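Local atomic coordinates of TfuA domain-containing protein (Methanosarcina acetivorans, PDB entry 6XP8), a protein that takes part in peptide backbone thioamidation, probably as a partner of a YcaO enzyme. Residues 200-203 and 204-207; 94-97 and 98-101; 125-128 and 129-132; 80-83 and 84-88; 26-29 and 30-34. All blocks are in the same frame, centred on the assembly; numbering follows the deposited sequence.

Contact 1 (200-203 and 204-207)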
loop_
_atom_site.group_PDB
_atom_site.type_symbol
_atom_site.label_atom_id
_atom_site.label_comp_id
_atom_site.label_asym_id
_atom_site.label_seq_id
_atom_site.Cartn_x
_atom_site.Cartn_y
_atom_site.Cartn_z
ATOM N N ARG A 200 0.385 -5.890 1.491
ATOM C CA ARG A 200 0.881 -6.600 2.675
ATOM C C ARG A 200 2.286 -7.160 2.452
ATOM O O ARG A 200 3.143 -7.065 3.332
ATOM C CB ARG A 200 -0.072 -7.735 3.058
ATOM C CG ARG A 200 0.315 -8.462 4.331
ATOM C CD ARG A 200 -0.609 -9.639 4.608
ATOM N NE ARG A 200 -0.327 -10.212 5.926
ATOM C CZ ARG A 200 -0.836 -9.760 7.070
ATOM N NH1 ARG A 200 -1.676 -8.728 7.078
ATOM N NH2 ARG A 200 -0.505 -10.348 8.214
ATOM N N GLN A 201 2.521 -7.734 1.272
ATOM C CA GLN A 201 3.822 -8.331 0.966
ATOM C C GLN A 201 4.895 -7.262 0.879
ATOM O O GLN A 201 5.999 -7.452 1.382
ATOM C CB GLN A 201 3.770 -9.189 -0.301
ATOM C CG GLN A 201 2.951 -10.463 -0.086
ATOM C CD GLN A 201 2.798 -11.305 -1.335
ATOM O OE1 GLN A 201 2.515 -10.786 -2.421
ATOM N NE2 GLN A 201 2.963 -12.618 -1.186
ATOM N N ASP A 202 4.546 -6.127 0.274
ATOM C CA ASP A 202 5.466 -4.997 0.221
ATOM C C ASP A 202 5.729 -4.417 1.601
ATOM O O ASP A 202 6.867 -4.034 1.891
ATOM C CB ASP A 202 4.931 -3.905 -0.695
ATOM C CG ASP A 202 5.208 -4.165 -2.154
ATOM O OD1 ASP A 202 5.655 -5.278 -2.536
ATOM O OD2 ASP A 202 4.965 -3.224 -2.929
ATOM N N ALA A 203 4.680 -4.337 2.427
ATOM C CA ALA A 203 4.797 -3.861 3.818
ATOM C C ALA A 203 5.799 -4.695 4.618
ATOM O O ALA A 203 6.642 -4.147 5.325
ATOM C CB ALA A 203 3.438 -3.844 4.509
ATOM N N VAL A 204 5.707 -6.017 4.487
ATOM C CA VAL A 204 6.667 -6.936 5.106
ATOM C C VAL A 204 8.104 -6.663 4.629
ATOM O O VAL A 204 9.031 -6.638 5.440
ATOM C CB VAL A 204 6.226 -8.409 4.946
ATOM C CG1 VAL A 204 7.307 -9.377 5.416
ATOM C CG2 VAL A 204 4.959 -8.641 5.757
ATOM N N LEU A 205 8.268 -6.411 3.328
ATOM C CA LEU A 205 9.571 -6.023 2.780
ATOM C C LEU A 205 10.132 -4.737 3.395
ATOM O O LEU A 205 11.338 -4.655 3.628
ATOM C CB LEU A 205 9.536 -5.934 1.247
ATOM C CG LEU A 205 9.433 -7.224 0.425
ATOM C CD1 LEU A 205 9.359 -6.873 -1.053
ATOM C CD2 LEU A 205 10.584 -8.181 0.702
ATOM N N VAL A 206 9.264 -3.761 3.680
ATOM C CA VAL A 206 9.682 -2.524 4.368
ATOM C C VAL A 206 10.214 -2.858 5.765
ATOM O O VAL A 206 11.292 -2.394 6.150
ATOM C CB VAL A 206 8.556 -1.461 4.437
ATOM C CG1 VAL A 206 9.004 -0.239 5.225
ATOM C CG2 VAL A 206 8.126 -1.049 3.037
ATOM N N LEU A 207 9.463 -3.683 6.496
ATOM C CA LEU A 207 9.843 -4.119 7.845
ATOM C C LEU A 207 11.206 -4.799 7.852
ATOM O O LEU A 207 12.042 -4.507 8.707
ATOM C CB LEU A 207 8.775 -5.046 8.436
ATOM C CG LEU A 207 7.371 -4.470 8.659
ATOM C CD1 LEU A 207 6.488 -5.547 9.256
ATOM C CD2 LEU A 207 7.366 -3.210 9.533
#

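Contact 2 (94-97 and 98-101)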
loop_
_atom_site.group_PDB
_atom_site.type_symbol
_atom_site.label_atom_id
_atom_site.label_comp_id
_atom_site.label_asym_id
_atom_site.label_seq_id
_atom_site.Cartn_x
_atom_site.Cartn_y
_atom_site.Cartn_z
ATOM N N VAL A 94 11.282 0.083 -1.536
ATOM C CA VAL A 94 11.273 -1.390 -1.606
ATOM C C VAL A 94 9.888 -1.899 -1.991
ATOM O O VAL A 94 8.877 -1.274 -1.659
ATOM C CB VAL A 94 11.752 -2.094 -0.296
ATOM C CG1 VAL A 94 13.199 -1.757 0.037
ATOM C CG2 VAL A 94 10.856 -1.768 0.887
ATOM N N GLY A 95 9.860 -3.027 -2.695
ATOM C CA GLY A 95 8.615 -3.694 -3.049
ATOM C C GLY A 95 8.118 -3.373 -4.444
ATOM O O GLY A 95 8.623 -2.458 -5.102
ATOM N N LYS A 96 7.101 -4.117 -4.875
ATOM C CA LYS A 96 6.570 -4.027 -6.243
ATOM C C LYS A 96 5.851 -2.707 -6.543
ATOM O O LYS A 96 5.994 -2.155 -7.645
ATOM C CB LYS A 96 5.653 -5.222 -6.553
ATOM C CG LYS A 96 6.312 -6.598 -6.429
ATOM C CD LYS A 96 7.277 -6.930 -7.561
ATOM C CE LYS A 96 7.650 -8.408 -7.553
ATOM N NZ LYS A 96 8.835 -8.717 -8.409
ATOM N N VAL A 97 5.091 -2.198 -5.571
ATOM C CA VAL A 97 4.345 -0.944 -5.752
ATOM C C VAL A 97 5.327 0.203 -6.024
ATOM O O VAL A 97 5.116 0.994 -6.946
ATOM C CB VAL A 97 3.379 -0.639 -4.572
ATOM C CG1 VAL A 97 2.613 0.653 -4.814
ATOM C CG2 VAL A 97 2.381 -1.774 -4.381
ATOM N N TYR A 98 6.411 0.259 -5.247
ATOM C CA TYR A 98 7.489 1.216 -5.484
ATOM C C TYR A 98 8.071 1.079 -6.898
ATOM O O TYR A 98 8.218 2.078 -7.604
ATOM C CB TYR A 98 8.606 1.067 -4.442
ATOM C CG TYR A 98 9.902 1.739 -4.860
ATOM C CD1 TYR A 98 9.997 3.134 -4.951
ATOM C CD2 TYR A 98 11.026 0.970 -5.187
ATOM C CE1 TYR A 98 11.182 3.747 -5.351
ATOM C CE2 TYR A 98 12.217 1.574 -5.574
ATOM C CZ TYR A 98 12.288 2.953 -5.656
ATOM O OH TYR A 98 13.476 3.538 -6.040
ATOM N N GLU A 99 8.414 -0.153 -7.280
ATOM C CA GLU A 99 8.953 -0.450 -8.613
ATOM C C GLU A 99 8.038 0.041 -9.738
ATOM O O GLU A 99 8.511 0.673 -10.689
ATOM C CB GLU A 99 9.242 -1.945 -8.761
ATOM C CG GLU A 99 10.446 -2.423 -7.956
ATOM C CD GLU A 99 10.511 -3.934 -7.774
ATOM O OE1 GLU A 99 9.716 -4.681 -8.396
ATOM O OE2 GLU A 99 11.379 -4.382 -6.995
ATOM N N TRP A 100 6.739 -0.230 -9.611
ATOM C CA TRP A 100 5.754 0.215 -10.607
ATOM C C TRP A 100 5.651 1.736 -10.722
ATOM O O TRP A 100 5.563 2.259 -11.830
ATOM C CB TRP A 100 4.376 -0.397 -10.344
ATOM C CG TRP A 100 4.294 -1.888 -10.514
ATOM C CD1 TRP A 100 4.954 -2.655 -11.437
ATOM C CD2 TRP A 100 3.474 -2.787 -9.762
ATOM N NE1 TRP A 100 4.608 -3.976 -11.294
ATOM C CE2 TRP A 100 3.702 -4.088 -10.274
ATOM C CE3 TRP A 100 2.576 -2.624 -8.693
ATOM C CZ2 TRP A 100 3.062 -5.225 -9.754
ATOM C CZ3 TRP A 100 1.937 -3.755 -8.174
ATOM C CH2 TRP A 100 2.189 -5.038 -8.706
ATOM N N TYR A 101 5.669 2.439 -9.585
ATOM C CA TYR A 101 5.690 3.910 -9.583
ATOM C C TYR A 101 6.973 4.446 -10.225
ATOM O O TYR A 101 6.918 5.342 -11.072
ATOM C CB TYR A 101 5.559 4.477 -8.162
ATOM C CG TYR A 101 4.151 4.625 -7.615
ATOM C CD1 TYR A 101 3.168 5.356 -8.308
ATOM C CD2 TYR A 101 3.812 4.077 -6.369
ATOM C CE1 TYR A 101 1.882 5.492 -7.797
ATOM C CE2 TYR A 101 2.529 4.217 -5.845
ATOM C CZ TYR A 101 1.575 4.929 -6.557
ATOM O OH TYR A 101 0.312 5.067 -6.036
HETATM O O HOH W 1 6.375 -1.025 -2.647
HETATM O O HOH W 2 12.012 -3.923 -4.264
HETATM O O HOH W 3 10.697 -7.094 -7.118
#

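Contact 3 (125-128 and 129-132)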
loop_
_atom_site.group_PDB
_atom_site.type_symbol
_atom_site.label_atom_id
_atom_site.label_comp_id
_atom_site.label_asym_id
_atom_site.label_seq_id
_atom_site.Cartn_x
_atom_site.Cartn_y
_atom_site.Cartn_z
ATOM N N SER A 125 -12.058 -0.913 2.252
ATOM C CA SER A 125 -11.991 -1.151 0.815
ATOM C C SER A 125 -10.703 -1.867 0.388
ATOM O O SER A 125 -9.814 -2.121 1.208
ATOM C CB SER A 125 -12.178 0.165 0.056
ATOM O OG SER A 125 -11.056 1.015 0.212
ATOM N N VAL A 126 -10.629 -2.188 -0.903
ATOM C CA VAL A 126 -9.507 -2.906 -1.504
ATOM C C VAL A 126 -8.706 -1.940 -2.392
ATOM O O VAL A 126 -9.297 -1.251 -3.233
ATOM C CB VAL A 126 -9.994 -4.115 -2.345
ATOM C CG1 VAL A 126 -8.821 -4.885 -2.929
ATOM C CG2 VAL A 126 -10.855 -5.045 -1.504
ATOM N N PRO A 127 -7.365 -1.893 -2.215
ATOM C CA PRO A 127 -6.553 -1.028 -3.071
ATOM C C PRO A 127 -6.513 -1.545 -4.502
ATOM O O PRO A 127 -6.525 -2.764 -4.724
ATOM C CB PRO A 127 -5.166 -1.106 -2.436
ATOM C CG PRO A 127 -5.135 -2.443 -1.780
ATOM C CD PRO A 127 -6.529 -2.719 -1.317
ATOM N N LEU A 128 -6.484 -0.616 -5.451
ATOM C CA LEU A 128 -6.421 -0.945 -6.868
ATOM C C LEU A 128 -5.248 -1.859 -7.236
ATOM O O LEU A 128 -5.423 -2.756 -8.055
ATOM C CB LEU A 128 -6.415 0.330 -7.723
ATOM C CG LEU A 128 -6.551 0.231 -9.249
ATOM C CD1 LEU A 128 -7.773 -0.579 -9.678
ATOM C CD2 LEU A 128 -6.624 1.637 -9.819
ATOM N N VAL A 129 -4.072 -1.645 -6.627
ATOM C CA VAL A 129 -2.916 -2.538 -6.855
ATOM C C VAL A 129 -3.192 -4.014 -6.533
ATOM O O VAL A 129 -2.774 -4.887 -7.294
ATOM C CB VAL A 129 -1.592 -2.064 -6.185
ATOM C CG1 VAL A 129 -1.058 -0.817 -6.884
ATOM C CG2 VAL A 129 -1.754 -1.845 -4.689
ATOM N N ASN A 130 -3.899 -4.268 -5.424
ATOM C CA ASN A 130 -4.348 -5.621 -5.046
ATOM C C ASN A 130 -5.350 -6.176 -6.066
ATOM O O ASN A 130 -5.290 -7.360 -6.401
ATOM C CB ASN A 130 -4.976 -5.644 -3.641
ATOM C CG ASN A 130 -3.949 -5.639 -2.507
ATOM O OD1 ASN A 130 -2.772 -5.326 -2.692
ATOM N ND2 ASN A 130 -4.420 -5.945 -1.303
ATOM N N ILE A 131 -6.256 -5.321 -6.553
ATOM C CA ILE A 131 -7.246 -5.710 -7.577
ATOM C C ILE A 131 -6.531 -6.113 -8.873
ATOM O O ILE A 131 -6.840 -7.160 -9.455
ATOM C CB ILE A 131 -8.319 -4.606 -7.816
ATOM C CG1 ILE A 131 -9.190 -4.425 -6.564
ATOM C CG2 ILE A 131 -9.197 -4.922 -9.028
ATOM C CD1 ILE A 131 -9.942 -3.104 -6.493
ATOM N N ARG A 132 -5.554 -5.301 -9.287
ATOM C CA ARG A 132 -4.727 -5.576 -10.472
ATOM C C ARG A 132 -4.087 -6.967 -10.402
ATOM O O ARG A 132 -4.232 -7.775 -11.323
ATOM C CB ARG A 132 -3.634 -4.506 -10.638
ATOM C CG ARG A 132 -4.134 -3.132 -11.069
ATOM C CD ARG A 132 -2.963 -2.197 -11.351
ATOM N NE ARG A 132 -3.386 -0.846 -11.739
ATOM C CZ ARG A 132 -3.781 -0.479 -12.960
ATOM N NH1 ARG A 132 -3.848 -1.360 -13.960
ATOM N NH2 ARG A 132 -4.126 0.788 -13.183
#

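Contact 4 (80-83 and 84-88)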
loop_
_atom_site.group_PDB
_atom_site.type_symbol
_atom_site.label_atom_id
_atom_site.label_comp_id
_atom_site.label_asym_id
_atom_site.label_seq_id
_atom_site.Cartn_x
_atom_site.Cartn_y
_atom_site.Cartn_z
ATOM N N ALA A 80 5.583 3.943 -0.881
ATOM C CA ALA A 80 5.933 3.607 -2.269
ATOM C C ALA A 80 5.889 4.837 -3.176
ATOM O O ALA A 80 6.802 5.053 -3.974
ATOM C CB ALA A 80 5.014 2.520 -2.797
ATOM N N LEU A 81 4.832 5.635 -3.029
ATOM C CA LEU A 81 4.659 6.867 -3.787
ATOM C C LEU A 81 5.784 7.863 -3.494
ATOM O O LEU A 81 6.432 8.356 -4.419
ATOM C CB LEU A 81 3.277 7.486 -3.511
ATOM C CG LEU A 81 2.884 8.751 -4.290
ATOM C CD1 LEU A 81 2.813 8.489 -5.788
ATOM C CD2 LEU A 81 1.553 9.279 -3.773
ATOM N N ARG A 82 6.024 8.138 -2.213
ATOM C CA ARG A 82 7.086 9.070 -1.817
ATOM C C ARG A 82 8.490 8.586 -2.191
ATOM O O ARG A 82 9.324 9.390 -2.628
ATOM C CB ARG A 82 7.007 9.408 -0.324
ATOM C CG ARG A 82 5.827 10.286 0.061
ATOM C CD ARG A 82 5.993 11.740 -0.354
ATOM N NE ARG A 82 4.809 12.495 0.045
ATOM C CZ ARG A 82 3.764 12.758 -0.735
ATOM N NH1 ARG A 82 3.735 12.366 -2.007
ATOM N NH2 ARG A 82 2.734 13.429 -0.235
ATOM N N ALA A 83 8.747 7.284 -2.054
ATOM C CA ALA A 83 10.053 6.745 -2.436
ATOM C C ALA A 83 10.305 6.906 -3.939
ATOM O O ALA A 83 11.428 7.204 -4.347
ATOM C CB ALA A 83 10.215 5.302 -1.999
ATOM N N SER A 84 9.252 6.764 -4.748
ATOM C CA SER A 84 9.365 6.979 -6.195
ATOM C C SER A 84 9.688 8.437 -6.546
ATOM O O SER A 84 10.297 8.711 -7.586
ATOM C CB SER A 84 8.102 6.513 -6.925
ATOM O OG SER A 84 7.045 7.451 -6.814
ATOM N N GLU A 85 9.277 9.353 -5.670
ATOM C CA GLU A 85 9.519 10.787 -5.847
ATOM C C GLU A 85 10.848 11.249 -5.264
ATOM O O GLU A 85 11.398 12.263 -5.710
ATOM C CB GLU A 85 8.377 11.610 -5.235
ATOM C CG GLU A 85 7.012 11.353 -5.859
ATOM C CD GLU A 85 5.841 11.752 -4.973
ATOM O OE1 GLU A 85 6.034 12.026 -3.769
ATOM O OE2 GLU A 85 4.703 11.783 -5.487
ATOM N N LEU A 86 11.359 10.520 -4.268
ATOM C CA LEU A 86 12.509 10.988 -3.486
ATOM C C LEU A 86 13.703 10.025 -3.412
ATOM O O LEU A 86 14.634 10.263 -2.629
ATOM C CB LEU A 86 12.058 11.407 -2.072
ATOM C CG LEU A 86 11.038 12.548 -1.947
ATOM C CD1 LEU A 86 10.352 12.517 -0.592
ATOM C CD2 LEU A 86 11.671 13.913 -2.199
ATOM N N ASP A 87 13.694 8.965 -4.227
ATOM C CA ASP A 87 14.803 7.987 -4.227
ATOM C C ASP A 87 16.153 8.573 -4.632
ATOM O O ASP A 87 17.193 8.151 -4.119
ATOM C CB ASP A 87 14.491 6.714 -5.035
ATOM C CG ASP A 87 13.937 6.993 -6.437
ATOM O OD1 ASP A 87 13.953 8.148 -6.913
ATOM O OD2 ASP A 87 13.468 6.021 -7.068
ATOM N N THR A 88 16.117 9.554 -5.533
ATOM C CA THR A 88 17.329 10.256 -5.983
ATOM C C THR A 88 17.931 11.145 -4.882
ATOM O O THR A 88 19.089 11.566 -4.979
ATOM C CB THR A 88 17.079 11.090 -7.261
ATOM O OG1 THR A 88 16.061 12.066 -7.013
ATOM C CG2 THR A 88 16.660 10.197 -8.432
HETATM O O HOH W 4 2.267 12.766 -5.055
#

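Contact 5 (26-29 and 30-34)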
loop_
_atom_site.group_PDB
_atom_site.type_symbol
_atom_site.label_atom_id
_atom_site.label_comp_id
_atom_site.label_asym_id
_atom_site.label_seq_id
_atom_site.Cartn_x
_atom_site.Cartn_y
_atom_site.Cartn_z
ATOM N N PRO A 26 0.396 5.205 13.853
ATOM C CA PRO A 26 -0.665 5.208 12.837
ATOM C C PRO A 26 -0.164 5.725 11.472
ATOM O O PRO A 26 0.954 6.273 11.403
ATOM C CB PRO A 26 -1.703 6.177 13.421
ATOM C CG PRO A 26 -1.458 6.148 14.886
ATOM C CD PRO A 26 0.025 6.031 15.020
ATOM N N PRO A 27 -0.961 5.549 10.388
ATOM C CA PRO A 27 -0.574 6.108 9.082
ATOM C C PRO A 27 -0.081 7.555 9.205
ATOM O O PRO A 27 -0.696 8.357 9.919
ATOM C CB PRO A 27 -1.872 6.044 8.280
ATOM C CG PRO A 27 -2.558 4.840 8.825
ATOM C CD PRO A 27 -2.218 4.776 10.287
ATOM N N VAL A 28 1.032 7.860 8.539
ATOM C CA VAL A 28 1.732 9.138 8.724
ATOM C C VAL A 28 0.919 10.333 8.206
ATOM O O VAL A 28 0.229 10.230 7.186
ATOM C CB VAL A 28 3.178 9.095 8.149
ATOM C CG1 VAL A 28 3.196 9.014 6.622
ATOM C CG2 VAL A 28 4.033 10.252 8.672
ATOM N N ARG A 29 0.987 11.434 8.955
ATOM C CA ARG A 29 0.385 12.712 8.576
ATOM C C ARG A 29 1.444 13.805 8.585
ATOM O O ARG A 29 2.535 13.616 9.126
ATOM C CB ARG A 29 -0.754 13.100 9.528
ATOM C CG ARG A 29 -1.859 12.067 9.662
ATOM C CD ARG A 29 -3.113 12.666 10.279
ATOM N NE ARG A 29 -2.940 13.060 11.680
ATOM C CZ ARG A 29 -3.091 12.251 12.731
ATOM N NH1 ARG A 29 -3.404 10.969 12.572
ATOM N NH2 ARG A 29 -2.918 12.730 13.952
ATOM N N ARG A 30 1.091 14.956 8.012
ATOM C CA ARG A 30 1.968 16.125 7.932
ATOM C C ARG A 30 2.522 16.544 9.304
ATOM O O ARG A 30 1.799 16.597 10.305
ATOM C CB ARG A 30 1.236 17.282 7.231
ATOM C CG ARG A 30 2.099 18.499 6.904
ATOM C CD ARG A 30 1.294 19.600 6.225
ATOM N NE ARG A 30 1.639 19.737 4.812
ATOM C CZ ARG A 30 1.086 19.044 3.816
ATOM N NH1 ARG A 30 0.145 18.147 4.054
ATOM N NH2 ARG A 30 1.485 19.255 2.569
ATOM N N PHE A 31 3.829 16.791 9.318
ATOM C CA PHE A 31 4.610 17.194 10.499
ATOM C C PHE A 31 4.588 16.237 11.692
ATOM O O PHE A 31 4.597 16.653 12.853
ATOM C CB PHE A 31 4.362 18.670 10.863
ATOM C CG PHE A 31 4.938 19.627 9.858
ATOM C CD1 PHE A 31 6.305 19.589 9.539
ATOM C CD2 PHE A 31 4.124 20.555 9.207
ATOM C CE1 PHE A 31 6.841 20.461 8.600
ATOM C CE2 PHE A 31 4.658 21.437 8.276
ATOM C CZ PHE A 31 6.017 21.386 7.970
ATOM N N GLN A 32 4.594 14.944 11.379
ATOM C CA GLN A 32 4.769 13.908 12.384
ATOM C C GLN A 32 6.199 13.368 12.440
ATOM O O GLN A 32 6.650 12.941 13.508
ATOM C CB GLN A 32 3.775 12.765 12.177
ATOM C CG GLN A 32 2.339 13.158 12.478
ATOM C CD GLN A 32 1.382 11.984 12.440
ATOM O OE1 GLN A 32 1.556 11.040 11.668
ATOM N NE2 GLN A 32 0.360 12.041 13.279
ATOM N N LEU A 33 6.903 13.399 11.303
ATOM C CA LEU A 33 8.263 12.846 11.209
ATOM C C LEU A 33 9.279 13.554 12.100
ATOM O O LEU A 33 10.096 12.893 12.743
ATOM C CB LEU A 33 8.784 12.849 9.764
ATOM C CG LEU A 33 8.171 11.987 8.654
ATOM C CD1 LEU A 33 9.128 11.962 7.476
ATOM C CD2 LEU A 33 7.864 10.562 9.091
ATOM N N GLU A 34 9.220 14.887 12.138
ATOM C CA GLU A 34 10.225 15.687 12.854
ATOM C C GLU A 34 10.272 15.410 14.358
ATOM O O GLU A 34 11.343 15.515 14.956
ATOM C CB GLU A 34 10.076 17.188 12.564
ATOM C CG GLU A 34 11.321 18.035 12.864
ATOM C CD GLU A 34 12.555 17.670 12.045
ATOM O OE1 GLU A 34 13.681 17.822 12.575
ATOM O OE2 GLU A 34 12.421 17.246 10.874
HETATM O O HOH W 5 0.975 8.651 12.821
HETATM O O HOH W 6 5.146 13.504 8.988
#

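Contact 1 (200-203 and 204-207)
V204 and L207 turn their N-H groups back to the carbonyls of R200 and A203, the ordinary i to i+4 bonding of an alpha-helix, here a stretch of the C-terminal helix 198-215. V204 N to R200 O measures 3.0 Å and is nearly straight at 164°. V206 N meets D202 O at the same 3.0 Å but on a more bent path, 148°. A203, V206 and L207 face the protein, whereas Q201 and L205 are exposed. On the packed flank, V206 has CG1 anti to its backbone N (chi1 177°), which sets CG2 over the preceding turn, 3.4 Å from D202 O. L207 does something similar with CG, 3.4 Å from A203 O. The rest of the protein closes over this flank: A203 on I11, V206 on I47 and V94, L207 on A16 and I19 of helix 13-19. On the loose flank L205 CG merely leans on Q201 O at 3.6 Å. R200 is extended as far as NE, where its guanidinium turns from the line of the chain, and finds its mate elsewhere, in a salt bridge to D15. D202 is the buried polar residue here, and its carboxylate turns from its own helix to accept the N-H groups of K96 and V97, at the start of helix 96-102. What it shares with L205 is slight, an approach of OD1 to the methyl CD1 at 4.3 Å.

Contact 2 (94-97 and 98-101)
W100 has CG anti to its carbonyl carbon (chi1 -66°), a torsion that lays the indole back over the preceding turn, and K96 bends at chi2 (-74°) to send its chain across toward E99. The first torsion places the ring for a CH-pi contact: K96 CB stands 4.1 Å from the centroid of the W100 six-membered ring, almost on the ring normal. K96 O also lies over an indole face, toward the rim, while still accepting W100 N at 2.9 Å. With W100 cut back to an alanine, K96 CB would probably lose its aromatic partner and a gap would open beside V105 and I106, which also touch the indole. The second torsion brings K96 CD within 3.4 Å of E99 OE1. The charges themselves stay apart, K96 NZ to E99 OE1 being 4.1 Å, and water 3 joins K96 NZ to E99 OE2. That oxygen receives a second water proton from water 2, which in turn accepts a hydrogen bond from G95 N. Deeper in, V97 CG1 lies alongside Y101 CE2 at 3.7 Å. G95 is the N-cap, with E99 N bonded to its carbonyl, and water 1 spans V94 O and Y98 N where the helical bonding has yet to begin. This is the amino end of an alpha-helix, the first turn after the edge strand 92-93 of a parallel alpha/beta sheet.

Contact 3 (125-128 and 129-132)
V126 meets I131 as the chain comes in from the loop: its methyl CG1 sits 3.7 Å from I131 CG1. The same methyl also reaches N130 CB, so V126 rests across the first turn of the helix that follows. CG1, anti to the backbone N (chi1 -178°), is the branch turned to the helix. P127 comes next, at the N-cap position of helix 128-140. Its carbonyl accepts I131 N at 3.2 Å, the donor lying in the carbonyl plane. Its ring carbon CG presses on the side-chain amide of N130, 3.5 Å from N130 CG, and CB approaches V129 CG2 from the same ring at 4.2 Å. The proline thus packs against the amide while the amide's polar ends are held by others: N130 ND2 donates to D197 and E195, and OD1 accepts K199 N. These three bonds should fix the flip of the amide. L128 opens the helix proper. Its carbonyl takes R132 N in a short, straight bond of 2.8 Å and 165°. Its side chain crosses that of R132, with L128 CG 4.2 Å from R132 NE; the guanidinium goes on to a salt bridge with E111. L128 CD1 also grazes I131 CB. The turn is buried among helices: L128 and I131 pack on A156 of helix 146-157, I131 also on Y166 and L169 of helix 166-175, and V129 on I198 and K199 at the start of helix 198-215.

Contact 4 (80-83 and 84-88)
L81 O is gripped twice: S84 OG donates to it at 2.6 Å, and E85 N adds a weak bond of 3.3 Å. The serine reaches the carbonyl because OG stands between its own backbone N and carbonyl carbon (chi1 78°), pointing back down the helix. One residue on, R82 and E85 form a salt bridge, R82 NH1 to E85 OE1 at 2.9 Å, using the syn lone pair of that oxygen. The guanidinium and carboxylate planes are only 17° apart, although OE1 is tilted somewhat out of the former. E85 OE1 has a second donor in H59 NE2, and R82 NE bonds to V57 O. Water 4 donates to E85 OE2 at 2.7 Å and is only weakly reached by R82 NH1. All this lies on helix 78-86, the crossover helix of a beta-alpha-beta unit between parallel strands 71-74 and 92-93. Over the last residues the backbone bonds turn weak and shared: R82 O receives weak bonds from both E85 N and L86 N, and A83 O from L86 N and D87 N, the latter at 2.9 Å. D87 OD2 bonds to Y98 OH in helix 96-102.

Contact 5 (26-29 and 30-34)
A type II beta turn from R29 to Q32 leads into helix 33-38, and Q32 reaches back across it to hold the incoming chain. The turn's own bond, Q32 N to R29 O, is long and weak at 3.3 Å. Water 6 supplements it, accepting from Q32 N and donating to R29 O, the latter link only 2.6 Å. A stronger link runs through the side chain: R29 N donates to Q32 OE1 at 2.8 Å. The donor approaches from above the amide plane, 58° out of it, and not along a lone pair. Extended beyond CG (chi2 -173°), Q32 carries its amide right back to the start of the turn. Water 5 lies 2.7 Å from the same OE1 and also close to P26 O. The other half of the amide goes over R29: NE2 sits above one face of the guanidinium, 3.4 Å from the plane and toward the rim. The two groups are steeply inclined, 52° apart, and NE2 and NH2, both donors, are not bonded. Were Q32 a leucine, R29 N would probably be left without its side-chain acceptor and the R29 guanidinium without the amide nitrogen over its face. On the apolar side of the contact, V28 and L33 both touch F6 of strand 3-6. There V28 CG2, anti to its backbone N, meets L33 CD2 at 3.9 Å.

Overall arrangement
Contact 2 touches contacts 1, 3 and 4. It meets contact 1 through the carboxylate of D202, with D202 OD2 2.8 Å from V97 N, so the C-terminal helix reaches the amino end of helix 96-102. On another flank it meets contact 4, their centres about 10 Å apart, where Y101 CB packs on S84 CB at 3.5 Å. A methyl touch, V97 CG2 to V129 CG2 at 4.1 Å, joins it to contact 3. Contact 5 touches none of the other four; its nearest, contact 4, lies about 7 Å away between nearest atoms. Contacts 3 and 5 are farthest apart, with centres about 24 Å from each other.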